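Local coordinates for DNA/pantothenate metabolism flavoprotein (Streptomyces sparsogenes DSM 40356, PDB 7CFU) that binds flavin mononucleotide and, as an FMN-dependent cysteine decarboxylase, probably catalyses the oxidative decarboxylation of a peptidyl C-terminal cysteine, at residues S33-P38 against A63-R68; E83-K86 against A90-V93. All coordinates share one frame; numbering follows the deposited sequence.

Contact 1 (S33-P38 against A63-R68); sequences SAVAVP and ALMGPR
Met65, the last residue of helix 59-65, reaches across to the short 3-10 segment at Ala34 and Val35 and carries this contact alone for its segment. Its CB points at that segment, and chi1 of -76° sets CG anti to the carbonyl carbon, beside the backbone N. CG then meets the methyl of Ala34, with Met65 CG 3.6 Å from Ala34 CB. SD comes next and rides over the peptide link between Ala34 and Val35, Met65 SD lying 4.0 Å from Val35 N; at the same distance it also touches Val35 CG1, the two side chains crossing at about a right angle. Bends at chi2 and chi3 curl the chain until Met65 CE ends beside the backbone, 3.9 Å from Ala34 O. Ala34 O is already engaged, taking a hydrogen bond from Val37 N at 3.1 Å. The 3-10 segment lies between strand 23-28 and helix 37-48 of a Rossmann-like parallel sheet fold, and Ala34 and Val37 both pack on Val28 of that strand. Just past Met65 the chain leaves helical geometry at Gly66, whose phi is positive, before helix 67-74 begins. Val35 also packs on Met69 of a neighbouring subunit.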
# COMPACT_ATOMS: atom_id res chain seq x y z
N SER A 33 31.09 -11.54 4.51
CA SER A 33 31.74 -12.36 3.51
C SER A 33 30.81 -12.84 2.41
O SER A 33 31.27 -13.57 1.53
CB SER A 33 32.41 -13.57 4.18
OG SER A 33 33.51 -13.13 4.96
N ALA A 34 29.52 -12.46 2.41
CA ALA A 34 28.66 -12.80 1.29
C ALA A 34 29.12 -12.14 -0.00
O ALA A 34 28.76 -12.60 -1.09
CB ALA A 34 27.21 -12.43 1.59
N VAL A 35 29.94 -11.08 0.08
CA VAL A 35 30.50 -10.45 -1.11
C VAL A 35 31.42 -11.40 -1.86
O VAL A 35 31.75 -11.15 -3.02
CB VAL A 35 31.24 -9.14 -0.78
CG1 VAL A 35 30.31 -8.14 -0.17
CG2 VAL A 35 32.43 -9.40 0.15
N ALA A 36 31.87 -12.48 -1.22
CA ALA A 36 32.73 -13.45 -1.87
C ALA A 36 31.98 -14.46 -2.73
O ALA A 36 32.62 -15.26 -3.41
CB ALA A 36 33.56 -14.20 -0.82
N VAL A 37 30.64 -14.44 -2.74
CA VAL A 37 29.88 -15.46 -3.47
C VAL A 37 30.23 -15.49 -4.95
O VAL A 37 30.42 -16.59 -5.50
CB VAL A 37 28.38 -15.29 -3.21
CG1 VAL A 37 27.57 -16.06 -4.24
CG2 VAL A 37 28.02 -15.78 -1.82
N PRO A 38 30.33 -14.36 -5.67
CA PRO A 38 30.73 -14.46 -7.10
C PRO A 38 32.08 -15.12 -7.29
O PRO A 38 32.22 -15.99 -8.16
CB PRO A 38 30.72 -13.00 -7.56
CG PRO A 38 29.76 -12.32 -6.64
CD PRO A 38 29.96 -12.98 -5.31
N ALA A 63 18.60 -9.30 2.06
CA ALA A 63 18.43 -7.86 2.28
C ALA A 63 19.74 -7.10 2.10
O ALA A 63 19.73 -5.95 1.66
CB ALA A 63 17.85 -7.61 3.67
N LEU A 64 20.86 -7.74 2.39
CA LEU A 64 22.16 -7.09 2.26
C LEU A 64 22.66 -7.18 0.83
O LEU A 64 23.11 -6.18 0.26
CB LEU A 64 23.17 -7.75 3.20
CG LEU A 64 22.87 -7.62 4.70
CD1 LEU A 64 23.96 -8.30 5.50
CD2 LEU A 64 22.78 -6.14 5.05
N MET A 65 22.60 -8.38 0.24
CA MET A 65 23.24 -8.63 -1.04
C MET A 65 22.32 -8.44 -2.25
O MET A 65 22.81 -8.15 -3.34
CB MET A 65 23.79 -10.06 -1.06
CG MET A 65 25.07 -10.23 -0.25
SD MET A 65 26.48 -9.23 -0.78
CE MET A 65 26.62 -9.72 -2.51
N GLY A 66 21.00 -8.60 -2.10
CA GLY A 66 20.11 -8.61 -3.25
C GLY A 66 20.15 -9.93 -4.00
O GLY A 66 21.20 -10.41 -4.43
N PRO A 67 18.98 -10.57 -4.16
CA PRO A 67 18.98 -11.93 -4.73
C PRO A 67 19.12 -11.98 -6.24
O PRO A 67 19.44 -13.05 -6.78
CB PRO A 67 17.60 -12.46 -4.33
CG PRO A 67 16.74 -11.21 -4.44
CD PRO A 67 17.62 -10.05 -3.97
N ARG A 68 18.89 -10.87 -6.96
CA ARG A 68 18.79 -10.99 -8.41
C ARG A 68 20.15 -11.18 -9.07
O ARG A 68 20.24 -11.88 -10.08
CB ARG A 68 18.00 -9.82 -8.98
CG ARG A 68 16.53 -10.06 -8.62
CD ARG A 68 16.06 -11.26 -9.41
NE ARG A 68 16.00 -10.94 -10.82
CZ ARG A 68 14.94 -10.38 -11.37
NH1 ARG A 68 13.86 -10.15 -10.63
NH2 ARG A 68 14.94 -10.07 -12.66

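Contact 2 (E83-K86 against A90-V93); sequences EDHK and AAHV. With FMN (flavin mononucleotide), chain B.
His85 packs against the start of helix 91-98, and most of what joins the two segments is van der Waals contact. His85 CB sits 3.6 Å from Ala91 CB, and the ring continues from there along the backbone of Ala90 and Ala91. With CG anti to its own backbone N (chi1 170°), the imidazole is carried over to that backbone and lays one face on Ala90 C, off-centre, near the ring atoms CD2 and NE2; His85 CD2 is 3.6 Å from Ala90 C.

A clear hydrogen bond of the ring stays within the loop: NE2 of His85 is bonded to the carbonyl O of Gly88, in the short connection that leads to Ala90. A glycine in place of His85 would probably leave that carbonyl without its imidazole partner and open a gap beside Ala90 and Ala91.

Contacts to the flavin come from the helix start. Ala90, at the N-cap position, puts its methyl over the face of the dimethylbenzene ring, with Ala90 CB 3.6 Å from FMN C8. Over the same face, His92 brings the CE1-NE2 side of its imidazole above the flavin's middle ring, tilted to it, with His92 CE1 3.4 Å from FMN N10. FMN C1' lies over one face of the imidazole and CG2 of Val93 over the opposite face. Trp82 meets the His92 ring with its plane nearly perpendicular.

Phe32 of a neighbouring subunit packs on Ala90, and Met145 of the same subunit on His92; that subunit also supplies several hydrogen bonds to FMN, so this is the intersubunit flavin site characteristic of the homo-oligomeric flavin-containing cysteine decarboxylases.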
# COMPACT_ATOMS: atom_id res chain seq x y z
N GLU A 83 7.52 -19.74 -0.75
CA GLU A 83 6.83 -19.56 -2.02
C GLU A 83 7.73 -19.80 -3.22
O GLU A 83 7.23 -19.95 -4.34
CB GLU A 83 6.21 -18.16 -2.10
CG GLU A 83 5.08 -17.89 -1.10
CD GLU A 83 5.56 -17.44 0.28
OE1 GLU A 83 6.72 -17.75 0.67
OE2 GLU A 83 4.77 -16.78 0.99
N ASP A 84 9.06 -19.81 -3.03
CA ASP A 84 9.95 -20.03 -4.17
C ASP A 84 9.98 -21.48 -4.63
O ASP A 84 10.43 -21.75 -5.75
CB ASP A 84 11.37 -19.54 -3.82
CG ASP A 84 11.40 -18.06 -3.47
OD1 ASP A 84 10.53 -17.33 -3.97
OD2 ASP A 84 12.28 -17.62 -2.69
N HIS A 85 9.50 -22.42 -3.82
CA HIS A 85 9.37 -23.80 -4.26
C HIS A 85 8.02 -24.03 -4.92
O HIS A 85 6.98 -23.59 -4.42
CB HIS A 85 9.54 -24.78 -3.10
CG HIS A 85 9.18 -26.19 -3.45
ND1 HIS A 85 9.97 -26.98 -4.26
CD2 HIS A 85 8.11 -26.95 -3.10
CE1 HIS A 85 9.40 -28.16 -4.41
NE2 HIS A 85 8.28 -28.18 -3.71
N LYS A 86 8.04 -24.72 -6.06
CA LYS A 86 6.85 -24.95 -6.85
C LYS A 86 6.42 -26.41 -6.75
O LYS A 86 7.27 -27.31 -6.71
CB LYS A 86 7.08 -24.57 -8.32
CG LYS A 86 7.33 -23.07 -8.55
CD LYS A 86 8.82 -22.72 -8.43
CE LYS A 86 9.10 -21.26 -8.84
NZ LYS A 86 8.43 -20.25 -7.97
N ALA A 90 7.55 -29.25 -0.51
CA ALA A 90 7.97 -28.11 0.30
C ALA A 90 9.46 -27.86 0.08
O ALA A 90 10.21 -28.79 -0.22
CB ALA A 90 7.69 -28.36 1.78
N ALA A 91 9.87 -26.60 0.21
CA ALA A 91 11.21 -26.21 -0.22
C ALA A 91 12.29 -27.02 0.48
O ALA A 91 13.23 -27.50 -0.16
CB ALA A 91 11.43 -24.71 0.01
N HIS A 92 12.16 -27.22 1.79
CA HIS A 92 13.25 -27.87 2.53
C HIS A 92 13.37 -29.34 2.15
O HIS A 92 14.49 -29.87 2.08
CB HIS A 92 13.04 -27.68 4.03
CG HIS A 92 11.79 -28.34 4.54
ND1 HIS A 92 10.54 -28.10 4.00
CD2 HIS A 92 11.60 -29.23 5.54
CE1 HIS A 92 9.64 -28.80 4.66
NE2 HIS A 92 10.25 -29.50 5.60
N VAL A 93 12.25 -30.02 1.91
CA VAL A 93 12.30 -31.43 1.51
C VAL A 93 12.89 -31.57 0.11
O VAL A 93 13.77 -32.40 -0.14
CB VAL A 93 10.90 -32.06 1.59
CG1 VAL A 93 10.91 -33.48 1.04
CG2 VAL A 93 10.37 -32.04 3.03
N1 FMN B . 8.53 -28.83 9.20
C2 FMN B . 8.43 -29.88 10.08
O2 FMN B . 9.22 -29.97 11.01
N3 FMN B . 7.44 -30.84 9.90
C4 FMN B . 6.54 -30.75 8.84
O4 FMN B . 5.67 -31.60 8.68
C4A FMN B . 6.65 -29.68 7.95
N5 FMN B . 5.76 -29.56 6.90
C5A FMN B . 5.86 -28.50 6.03
C6 FMN B . 4.96 -28.39 4.97
C7 FMN B . 5.06 -27.32 4.09
C7M FMN B . 4.10 -27.19 2.94
C8 FMN B . 6.05 -26.35 4.27
C8M FMN B . 6.13 -25.21 3.30
C9 FMN B . 6.96 -26.46 5.33
C9A FMN B . 6.86 -27.54 6.21
N10 FMN B . 7.74 -27.67 7.28
C10 FMN B . 7.64 -28.72 8.14
C1' FMN B . 8.82 -26.65 7.51
C2' FMN B . 8.29 -25.68 8.56
O2' FMN B . 7.12 -25.05 8.06
C3' FMN B . 9.39 -24.67 8.91
O3' FMN B . 10.42 -25.30 9.63
C4' FMN B . 8.83 -23.49 9.69
O4' FMN B . 9.87 -22.56 9.95
C5' FMN B . 8.23 -23.93 11.02
O5' FMN B . 7.55 -22.81 11.52
P FMN B . 6.77 -22.87 12.92
O1P FMN B . 6.85 -21.50 13.60
O2P FMN B . 5.33 -23.24 12.63
O3P FMN B . 7.39 -23.93 13.80

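How the contacts relate
Both segments of contact 1 come earlier in the chain than those of contact 2. Their centres are 21 Å apart, and their nearest atoms, about 8 Å apart, do not touch. Helix 67-74, which starts within contact 1, is followed in the chain by helix 91-98, which starts within contact 2, and the loop between them holds 83-86. In contact 1 the 33-38 segment follows strand 23-28 of the parallel sheet and packs on it, and Leu64 touches an FMN; contact 2 faces an FMN through Ala90 and His92, with much of the remaining pocket supplied by another subunit. One chain thus contributes two different walls to flavin sites, consistent with cofactor binding that depends on assembly.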